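Local atomic coordinates of salicylaldehyde dehydrogenase NahF (Pseudomonas putida, PDB entry 4JZ6), a protein that probably catalyses the NAD(+)-dependent oxidation of salicylaldehyde to salicylate in naphthalene degradation, and is a member of the aldehyde dehydrogenase family. Residues 39-44 with 330-335; 319-324 with 380-385; 391-396 with 403-408. All blocks are in the same frame, centred on the assembly; numbering follows the deposited sequence.

Contact 1. Residues 39-44 with 330-335; sequences RKHPVS and VGDPCL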
loop_
_atom_site.group_PDB
_atom_site.type_symbol
_atom_site.label_atom_id
_atom_site.label_comp_id
_atom_site.label_asym_id
_atom_site.label_seq_id
_atom_site.Cartn_x
_atom_site.Cartn_y
_atom_site.Cartn_z
ATOM N N ARG A 39 -28.779 2.910 -19.279
ATOM C CA ARG A 39 -28.031 1.725 -19.655
ATOM C C ARG A 39 -28.856 1.022 -20.723
ATOM O O ARG A 39 -29.833 0.338 -20.412
ATOM C CB ARG A 39 -27.814 0.814 -18.444
ATOM C CG ARG A 39 -27.305 -0.585 -18.769
ATOM C CD ARG A 39 -26.075 -0.558 -19.663
ATOM N NE ARG A 39 -25.499 -1.889 -19.862
ATOM C CZ ARG A 39 -24.730 -2.217 -20.899
ATOM N NH1 ARG A 39 -24.450 -1.317 -21.832
ATOM N NH2 ARG A 39 -24.242 -3.446 -21.010
ATOM N N LYS A 40 -28.492 1.226 -21.985
ATOM C CA LYS A 40 -29.179 0.552 -23.076
ATOM C C LYS A 40 -28.522 -0.803 -23.307
ATOM O O LYS A 40 -27.326 -0.969 -23.066
ATOM C CB LYS A 40 -29.121 1.378 -24.363
ATOM C CG LYS A 40 -29.721 2.775 -24.274
ATOM C CD LYS A 40 -29.404 3.556 -25.544
ATOM C CE LYS A 40 -29.793 5.023 -25.434
ATOM N NZ LYS A 40 -29.226 5.825 -26.564
ATOM N N HIS A 41 -29.311 -1.770 -23.760
ATOM C CA HIS A 41 -28.788 -3.075 -24.134
ATOM C C HIS A 41 -27.797 -2.898 -25.280
ATOM O O HIS A 41 -28.085 -2.195 -26.252
ATOM C CB HIS A 41 -29.935 -3.990 -24.558
ATOM C CG HIS A 41 -29.531 -5.414 -24.785
ATOM N ND1 HIS A 41 -29.144 -5.890 -26.017
ATOM C CD2 HIS A 41 -29.467 -6.465 -23.935
ATOM C CE1 HIS A 41 -28.859 -7.177 -25.919
ATOM N NE2 HIS A 41 -29.046 -7.550 -24.667
ATOM N N PRO A 42 -26.620 -3.529 -25.166
ATOM C CA PRO A 42 -25.541 -3.329 -26.140
ATOM C C PRO A 42 -25.844 -3.825 -27.563
ATOM O O PRO A 42 -25.163 -3.392 -28.490
ATOM C CB PRO A 42 -24.364 -4.093 -25.525
ATOM C CG PRO A 42 -24.985 -5.078 -24.614
ATOM C CD PRO A 42 -26.216 -4.430 -24.075
ATOM N N VAL A 43 -26.836 -4.692 -27.755
ATOM C CA VAL A 43 -27.163 -5.104 -29.121
ATOM C C VAL A 43 -28.534 -4.619 -29.618
ATOM O O VAL A 43 -28.682 -4.304 -30.801
ATOM C CB VAL A 43 -26.953 -6.641 -29.369
ATOM C CG1 VAL A 43 -26.406 -7.332 -28.127
ATOM C CG2 VAL A 43 -28.224 -7.315 -29.859
ATOM N N SER A 44 -29.517 -4.528 -28.722
ATOM C CA SER A 44 -30.882 -4.154 -29.121
ATOM C C SER A 44 -31.128 -2.651 -29.014
ATOM O O SER A 44 -32.068 -2.121 -29.623
ATOM C CB SER A 44 -31.923 -4.904 -28.279
ATOM O OG SER A 44 -32.065 -4.318 -26.994
ATOM N N VAL A 330 -24.224 -20.089 -27.613
ATOM C CA VAL A 330 -24.187 -18.632 -27.721
ATOM C C VAL A 330 -25.610 -18.087 -27.707
ATOM O O VAL A 330 -26.510 -18.672 -28.313
ATOM C CB VAL A 330 -23.487 -18.171 -29.014
ATOM C CG1 VAL A 330 -23.252 -16.674 -28.981
ATOM C CG2 VAL A 330 -22.175 -18.912 -29.207
ATOM N N GLY A 331 -25.819 -16.975 -27.011
ATOM C CA GLY A 331 -27.134 -16.362 -26.971
ATOM C C GLY A 331 -27.267 -15.248 -25.954
ATOM O O GLY A 331 -26.276 -14.813 -25.370
ATOM N N ASP A 332 -28.494 -14.782 -25.742
ATOM C CA ASP A 332 -28.739 -13.695 -24.802
ATOM C C ASP A 332 -29.511 -14.192 -23.584
ATOM O O ASP A 332 -30.691 -14.528 -23.694
ATOM C CB ASP A 332 -29.503 -12.559 -25.486
ATOM C CG ASP A 332 -29.479 -11.269 -24.683
ATOM O OD1 ASP A 332 -29.293 -11.333 -23.446
ATOM O OD2 ASP A 332 -29.647 -10.188 -25.295
ATOM N N PRO A 333 -28.847 -14.225 -22.413
ATOM C CA PRO A 333 -29.459 -14.725 -21.175
ATOM C C PRO A 333 -30.748 -14.007 -20.773
ATOM O O PRO A 333 -31.569 -14.613 -20.081
ATOM C CB PRO A 333 -28.365 -14.514 -20.114
ATOM C CG PRO A 333 -27.338 -13.627 -20.743
ATOM C CD PRO A 333 -27.428 -13.874 -22.219
ATOM N N CYS A 334 -30.941 -12.760 -21.197
ATOM C CA CYS A 334 -32.192 -12.068 -20.890
ATOM C C CYS A 334 -33.336 -12.548 -21.790
ATOM O O CYS A 334 -34.507 -12.272 -21.523
ATOM C CB CYS A 334 -32.028 -10.541 -20.957
ATOM S SG CYS A 334 -32.028 -9.809 -22.621
ATOM N N LEU A 335 -32.987 -13.279 -22.850
ATOM C CA LEU A 335 -33.980 -13.820 -23.780
ATOM C C LEU A 335 -34.141 -15.335 -23.652
ATOM O O LEU A 335 -35.232 -15.867 -23.850
ATOM C CB LEU A 335 -33.613 -13.476 -25.226
ATOM C CG LEU A 335 -34.057 -12.141 -25.830
ATOM C CD1 LEU A 335 -34.949 -11.347 -24.877
ATOM C CD2 LEU A 335 -32.842 -11.327 -26.241
HETATM O O HOH W 1 -28.451 -9.187 -22.290
#

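Contact 2. Residues 319-324 with 380-385; sequences ARFVEK and ATILDH. With SO4 (sulfate ion), chain E.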
loop_
_atom_site.group_PDB
_atom_site.type_symbol
_atom_site.label_atom_id
_atom_site.label_comp_id
_atom_site.label_asym_id
_atom_site.label_seq_id
_atom_site.Cartn_x
_atom_site.Cartn_y
_atom_site.Cartn_z
ATOM N N ALA A 319 -6.696 -29.443 -30.215
ATOM C CA ALA A 319 -7.785 -30.140 -30.893
ATOM C C ALA A 319 -8.978 -30.383 -29.965
ATOM O O ALA A 319 -10.122 -30.113 -30.331
ATOM C CB ALA A 319 -7.293 -31.448 -31.494
ATOM N N ARG A 320 -8.708 -30.884 -28.762
ATOM C CA ARG A 320 -9.773 -31.147 -27.797
ATOM C C ARG A 320 -10.439 -29.848 -27.352
ATOM O O ARG A 320 -11.666 -29.753 -27.303
ATOM C CB ARG A 320 -9.241 -31.909 -26.580
ATOM C CG ARG A 320 -8.581 -33.234 -26.915
ATOM C CD ARG A 320 -8.556 -34.142 -25.694
ATOM N NE ARG A 320 -7.548 -35.193 -25.802
ATOM C CZ ARG A 320 -7.159 -35.959 -24.786
ATOM N NH1 ARG A 320 -7.695 -35.792 -23.582
ATOM N NH2 ARG A 320 -6.230 -36.890 -24.968
ATOM N N PHE A 321 -9.612 -28.858 -27.027
ATOM C CA PHE A 321 -10.074 -27.535 -26.621
ATOM C C PHE A 321 -11.037 -26.968 -27.666
ATOM O O PHE A 321 -12.103 -26.447 -27.330
ATOM C CB PHE A 321 -8.865 -26.613 -26.452
ATOM C CG PHE A 321 -9.174 -25.302 -25.790
ATOM C CD1 PHE A 321 -10.297 -25.151 -24.991
ATOM C CD2 PHE A 321 -8.329 -24.213 -25.968
ATOM C CE1 PHE A 321 -10.572 -23.934 -24.383
ATOM C CE2 PHE A 321 -8.595 -23.000 -25.366
ATOM C CZ PHE A 321 -9.719 -22.856 -24.572
ATOM N N VAL A 322 -10.663 -27.089 -28.935
ATOM C CA VAL A 322 -11.471 -26.551 -30.018
ATOM C C VAL A 322 -12.798 -27.292 -30.141
ATOM O O VAL A 322 -13.845 -26.680 -30.366
ATOM C CB VAL A 322 -10.700 -26.561 -31.358
ATOM C CG1 VAL A 322 -11.660 -26.489 -32.549
ATOM C CG2 VAL A 322 -9.708 -25.410 -31.391
ATOM N N GLU A 323 -12.748 -28.608 -29.967
ATOM C CA GLU A 323 -13.944 -29.434 -30.041
ATOM C C GLU A 323 -14.974 -28.960 -29.017
ATOM O O GLU A 323 -16.105 -28.631 -29.376
ATOM C CB GLU A 323 -13.585 -30.905 -29.819
ATOM C CG GLU A 323 -14.528 -31.894 -30.481
ATOM C CD GLU A 323 -15.807 -32.102 -29.692
ATOM O OE1 GLU A 323 -15.734 -32.164 -28.442
ATOM O OE2 GLU A 323 -16.884 -32.201 -30.324
ATOM N N LYS A 324 -14.569 -28.908 -27.751
ATOM C CA LYS A 324 -15.449 -28.458 -26.673
ATOM C C LYS A 324 -15.961 -27.031 -26.886
ATOM O O LYS A 324 -17.144 -26.740 -26.684
ATOM C CB LYS A 324 -14.722 -28.532 -25.330
ATOM C CG LYS A 324 -14.334 -29.926 -24.901
ATOM C CD LYS A 324 -15.540 -30.842 -24.841
ATOM C CE LYS A 324 -15.148 -32.215 -24.317
ATOM N NZ LYS A 324 -16.129 -33.270 -24.696
ATOM N N ALA A 380 -17.263 -17.829 -29.702
ATOM C CA ALA A 380 -16.107 -18.275 -28.936
ATOM C C ALA A 380 -14.931 -18.469 -29.887
ATOM O O ALA A 380 -15.025 -19.209 -30.864
ATOM C CB ALA A 380 -16.416 -19.559 -28.199
ATOM N N THR A 381 -13.829 -17.785 -29.600
ATOM C CA THR A 381 -12.698 -17.738 -30.516
ATOM C C THR A 381 -11.384 -18.154 -29.843
ATOM O O THR A 381 -11.075 -17.706 -28.744
ATOM C CB THR A 381 -12.550 -16.320 -31.114
ATOM O OG1 THR A 381 -13.778 -15.930 -31.741
ATOM C CG2 THR A 381 -11.436 -16.274 -32.141
ATOM N N ILE A 382 -10.623 -19.017 -30.509
ATOM C CA ILE A 382 -9.295 -19.404 -30.037
ATOM C C ILE A 382 -8.249 -19.146 -31.124
ATOM O O ILE A 382 -8.411 -19.581 -32.268
ATOM C CB ILE A 382 -9.228 -20.897 -29.648
ATOM C CG1 ILE A 382 -10.318 -21.254 -28.638
ATOM C CG2 ILE A 382 -7.870 -21.237 -29.081
ATOM C CD1 ILE A 382 -10.454 -22.739 -28.408
ATOM N N LEU A 383 -7.186 -18.429 -30.768
ATOM C CA LEU A 383 -6.077 -18.192 -31.688
ATOM C C LEU A 383 -4.882 -19.044 -31.268
ATOM O O LEU A 383 -4.526 -19.094 -30.085
ATOM C CB LEU A 383 -5.696 -16.709 -31.722
ATOM C CG LEU A 383 -6.809 -15.725 -32.096
ATOM C CD1 LEU A 383 -6.311 -14.291 -32.069
ATOM C CD2 LEU A 383 -7.345 -16.064 -33.454
ATOM N N ASP A 384 -4.279 -19.726 -32.240
ATOM C CA ASP A 384 -3.132 -20.593 -31.988
ATOM C C ASP A 384 -1.869 -19.996 -32.608
ATOM O O ASP A 384 -1.952 -19.152 -33.504
ATOM C CB ASP A 384 -3.382 -21.982 -32.577
ATOM C CG ASP A 384 -2.412 -23.029 -32.048
ATOM O OD1 ASP A 384 -1.460 -22.662 -31.323
ATOM O OD2 ASP A 384 -2.599 -24.222 -32.369
ATOM N N HIS A 385 -0.709 -20.456 -32.138
ATOM C CA HIS A 385 0.586 -19.954 -32.602
ATOM C C HIS A 385 0.698 -18.445 -32.436
ATOM O O HIS A 385 1.114 -17.736 -33.355
ATOM C CB HIS A 385 0.843 -20.339 -34.057
ATOM C CG HIS A 385 0.640 -21.791 -34.339
ATOM N ND1 HIS A 385 1.546 -22.758 -33.964
ATOM C CD2 HIS A 385 -0.369 -22.445 -34.968
ATOM C CE1 HIS A 385 1.108 -23.943 -34.345
ATOM N NE2 HIS A 385 -0.052 -23.781 -34.958
HETATM S S SO4 E . -4.978 -37.554 -20.903
HETATM O O1 SO4 E . -4.462 -37.998 -22.197
HETATM O O2 SO4 E . -4.845 -38.646 -19.940
HETATM O O3 SO4 E . -4.188 -36.411 -20.458
HETATM O O4 SO4 E . -6.386 -37.170 -21.012
#

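Contact 3. Residues 391-396 with 403-408; sequences RIYDEE and VVIRCK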
loop_
_atom_site.group_PDB
_atom_site.type_symbol
_atom_site.label_atom_id
_atom_site.label_comp_id
_atom_site.label_asym_id
_atom_site.label_seq_id
_atom_site.Cartn_x
_atom_site.Cartn_y
_atom_site.Cartn_z
ATOM N N ARG A 391 0.218 -7.969 -30.421
ATOM C CA ARG A 391 -0.359 -7.222 -29.309
ATOM C C ARG A 391 -1.148 -8.140 -28.377
ATOM O O ARG A 391 -1.051 -8.023 -27.158
ATOM C CB ARG A 391 -1.263 -6.100 -29.821
ATOM C CG ARG A 391 -0.561 -5.039 -30.652
ATOM C CD ARG A 391 -1.561 -4.008 -31.150
ATOM N NE ARG A 391 -2.376 -3.487 -30.055
ATOM C CZ ARG A 391 -3.567 -2.917 -30.211
ATOM N NH1 ARG A 391 -4.095 -2.794 -31.424
ATOM N NH2 ARG A 391 -4.235 -2.475 -29.152
ATOM N N ILE A 392 -1.908 -9.068 -28.956
ATOM C CA ILE A 392 -2.774 -9.953 -28.178
ATOM C C ILE A 392 -1.992 -10.932 -27.291
ATOM O O ILE A 392 -2.557 -11.553 -26.388
ATOM C CB ILE A 392 -3.782 -10.714 -29.081
ATOM C CG1 ILE A 392 -5.022 -11.124 -28.280
ATOM C CG2 ILE A 392 -3.124 -11.913 -29.736
ATOM C CD1 ILE A 392 -6.159 -11.639 -29.132
ATOM N N TYR A 393 -0.690 -11.051 -27.542
ATOM C CA TYR A 393 0.200 -11.850 -26.701
ATOM C C TYR A 393 0.113 -11.470 -25.216
ATOM O O TYR A 393 0.105 -12.338 -24.347
ATOM C CB TYR A 393 1.636 -11.709 -27.206
ATOM C CG TYR A 393 2.699 -12.498 -26.471
ATOM C CD1 TYR A 393 3.514 -11.888 -25.521
ATOM C CD2 TYR A 393 2.923 -13.837 -26.763
ATOM C CE1 TYR A 393 4.507 -12.597 -24.868
ATOM C CE2 TYR A 393 3.915 -14.555 -26.116
ATOM C CZ TYR A 393 4.703 -13.933 -25.169
ATOM O OH TYR A 393 5.692 -14.651 -24.522
ATOM N N ASP A 394 0.030 -10.179 -24.917
ATOM C CA ASP A 394 -0.024 -9.772 -23.519
ATOM C C ASP A 394 -1.081 -8.709 -23.223
ATOM O O ASP A 394 -1.366 -8.422 -22.062
ATOM C CB ASP A 394 1.353 -9.308 -23.035
ATOM C CG ASP A 394 1.453 -9.264 -21.521
ATOM O OD1 ASP A 394 0.821 -10.123 -20.863
ATOM O OD2 ASP A 394 2.156 -8.373 -20.985
ATOM N N GLU A 395 -1.664 -8.120 -24.260
ATOM C CA GLU A 395 -2.739 -7.155 -24.049
ATOM C C GLU A 395 -4.025 -7.857 -23.612
ATOM O O GLU A 395 -4.455 -8.830 -24.233
ATOM C CB GLU A 395 -2.989 -6.342 -25.317
ATOM C CG GLU A 395 -2.713 -4.861 -25.164
ATOM C CD GLU A 395 -2.373 -4.196 -26.483
ATOM O OE1 GLU A 395 -3.265 -3.541 -27.063
ATOM O OE2 GLU A 395 -1.212 -4.327 -26.936
ATOM N N GLU A 396 -4.632 -7.365 -22.538
ATOM C CA GLU A 396 -5.877 -7.939 -22.043
ATOM C C GLU A 396 -7.003 -7.731 -23.048
ATOM O O GLU A 396 -7.162 -6.642 -23.594
ATOM C CB GLU A 396 -6.256 -7.323 -20.692
ATOM C CG GLU A 396 -7.417 -8.014 -20.005
ATOM C CD GLU A 396 -7.707 -7.449 -18.628
ATOM O OE1 GLU A 396 -8.133 -8.225 -17.746
ATOM O OE2 GLU A 396 -7.513 -6.228 -18.427
ATOM N N VAL A 403 -5.923 -17.004 -26.308
ATOM C CA VAL A 403 -4.770 -17.318 -27.153
ATOM C C VAL A 403 -3.917 -18.488 -26.655
ATOM O O VAL A 403 -3.758 -18.700 -25.449
ATOM C CB VAL A 403 -3.856 -16.089 -27.362
ATOM C CG1 VAL A 403 -4.648 -14.934 -27.943
ATOM C CG2 VAL A 403 -3.187 -15.682 -26.062
ATOM N N VAL A 404 -3.376 -19.244 -27.605
ATOM C CA VAL A 404 -2.478 -20.348 -27.299
ATOM C C VAL A 404 -1.038 -19.969 -27.626
ATOM O O VAL A 404 -0.720 -19.628 -28.768
ATOM C CB VAL A 404 -2.840 -21.615 -28.097
ATOM C CG1 VAL A 404 -2.083 -22.807 -27.561
ATOM C CG2 VAL A 404 -4.331 -21.870 -28.035
ATOM N N ILE A 405 -0.172 -20.014 -26.618
ATOM C CA ILE A 405 1.256 -19.844 -26.846
ATOM C C ILE A 405 1.954 -21.170 -26.593
ATOM O O ILE A 405 1.867 -21.731 -25.502
ATOM C CB ILE A 405 1.863 -18.779 -25.928
ATOM C CG1 ILE A 405 1.041 -17.489 -25.996
ATOM C CG2 ILE A 405 3.304 -18.524 -26.322
ATOM C CD1 ILE A 405 1.335 -16.520 -24.875
ATOM N N ARG A 406 2.626 -21.682 -27.616
ATOM C CA ARG A 406 3.324 -22.949 -27.496
ATOM C C ARG A 406 4.727 -22.711 -26.961
ATOM O O ARG A 406 5.332 -21.669 -27.220
ATOM C CB ARG A 406 3.373 -23.657 -28.848
ATOM C CG ARG A 406 2.019 -24.144 -29.325
ATOM C CD ARG A 406 1.981 -24.329 -30.826
ATOM N NE ARG A 406 0.675 -24.801 -31.274
ATOM C CZ ARG A 406 0.433 -26.024 -31.733
ATOM N NH1 ARG A 406 -0.794 -26.355 -32.113
ATOM N NH2 ARG A 406 1.416 -26.914 -31.827
ATOM N N CYS A 407 5.239 -23.677 -26.204
ATOM C CA CYS A 407 6.565 -23.554 -25.612
ATOM C C CYS A 407 7.245 -24.904 -25.512
ATOM O O CYS A 407 6.602 -25.946 -25.633
ATOM C CB CYS A 407 6.478 -22.928 -24.221
ATOM S SG CYS A 407 5.714 -23.983 -22.957
ATOM N N LYS A 408 8.551 -24.873 -25.289
ATOM C CA LYS A 408 9.328 -26.088 -25.107
ATOM C C LYS A 408 9.992 -26.098 -23.740
ATOM O O LYS A 408 10.973 -25.395 -23.509
ATOM C CB LYS A 408 10.384 -26.226 -26.209
ATOM C CG LYS A 408 9.827 -26.744 -27.525
ATOM C CD LYS A 408 10.486 -26.070 -28.725
ATOM C CE LYS A 408 9.849 -26.529 -30.037
ATOM N NZ LYS A 408 10.458 -25.871 -31.231
#

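Contact 1. Residues 39-44 with 330-335
H41 and D332 meet from opposite directions, the imidazole presenting its NE2 edge to the carboxylate. NE2 of H41 donates to OD2 of D332 over 2.8 Å, but the N-H...O angle of 122° marks the bond as weak. The two planes lie 22° apart, with OD2 near the plane of the ring. A water supports the same edge: it is 2.9 Å from NE2 of H41 and donates to OD1 of D332 at 2.6 Å, so that both carboxylate oxygens are tied, directly or through solvent, to one ring nitrogen. Both side chains reach across by the same torsion, CG trans to the backbone N (chi1 -172° in H41, with D332 doing likewise). The area buried between the segments is small, 87 Å² in all.

On the 330-335 side D332 forms an Asx turn. Its OD1 accepts from the backbone N of C334, which sits above the carboxylate plane, and this helps to hold the carboxylate in place in the loop after helix 311-327. The contact thereby links that loop to the chain leaving strand 36-40, an edge strand of a small mixed sheet of four strands.

The close-fitting part is the buried H41 ring. Its ND1 takes a bond from the backbone N of S44 (3.1 Å), lying in the ring plane, while CD of P42 rests over one face. Packing is thinner on the other side, where D332 and C334 are partly exposed and the water sits between H41 and D332; there SG of C334 stands obliquely 4.3 Å from NE2 of H41.

Contact 2. Residues 319-324 with 380-385
Helical residues 319-324 pass beside strand residues 381-384, with the CA atoms of V322 and I382 7.5 Å apart at the nearest point. I382 carries the contact from the strand side. Its CD1 lies over one face of the F321 ring, 3.6 Å from the centroid and 16° off the ring normal, a CH-pi contact displaced toward the CD2-CE2 rim. CG1 of I382 is trans to the carbonyl carbon (chi1 -54°) and the chain runs on extended, which carries the methyl out to the ring. The same CD1 also touches CG2 of V322 at 4.1 Å, so one methyl is shared by two successive helix residues.

R320 points elsewhere, its guanidinium edge facing a sulfate ion, probably from the crystallisation liquor. NH1 of R320 donates to sulfate O4 at 3.2 Å, a nearly straight bond (164°), whereas the bond from NH2 to O1 is weak. The backbone N atoms of I282 and N283 and NH2 of R431 also bond to the sulfate.

V290 of helix 282-294 also packs on F321, and V368 of strand 366-369 on V322 and I382. This is helix-on-sheet packing of an alpha/beta domain, with helix 311-327 laid against the seven-stranded mixed sheet.

Contact 3. Residues 391-396 with 403-408
Y393 lays the CD2-CE2 side of its ring against I405, the two side chains crossing at about a right angle. The nearest pair is CE2 of Y393 and CD1 of I405 at 3.5 Å, with CD2 almost as close to the same methyl, and the approach is oblique to the ring. The Y393 side chain starts off trans to the backbone N (chi1 -179°), which swings the ring along the strand and brings CE2 and CD2 nearer to it than CB. Its hydroxyl continues past the apolar patch to a hydrogen bond with D419.

One residue earlier in the loop and two earlier in the strand, I392 and V403 slide past each other in opposite directions. CG1 of V403 is the shared atom: CD1 of I392 stands 3.8 Å from it, and CG1 and CG2 of I392 lie at the same distance. L356 and A360 of helix 349-362 also pack on I392.

The turn of 391-396 is held within itself. O of R391 accepts from the backbone N atoms of D394 and E395, and NH2 of R391 forms a salt bridge with OE1 of E395.

All four residues that touch are buried, and the fit between the segments is purely apolar, covering 199 Å² in all. D394 bonds to S420 and V421. Between these two segments the hold is probably hydrophobic burial, with polar bonds from backbone carbonyls to K271 and R306 anchoring the loop as well.

Contacts 2 and 3 belong to one sheet: strands 381-384 and 401-407 are parallel neighbours in the mixed sheet of seven, and the contact centres lie 14 Å apart. They touch directly, through a probable hydrogen bond between L383 O and V404 N and a salt bridge between D384 and R406. The centres of contacts 1 and 2 are 25 Å apart, though their nearest atoms come within about 5 Å without touching; contact 3 is centred 30 Å from contact 1. Along the chain contacts 1 and 2 alternate their segments, while contact 3 opens after both have closed. Helix 311-327 and the loop after it link contacts 2 and 1. All three lie away from the ligand pockets, as structural packing.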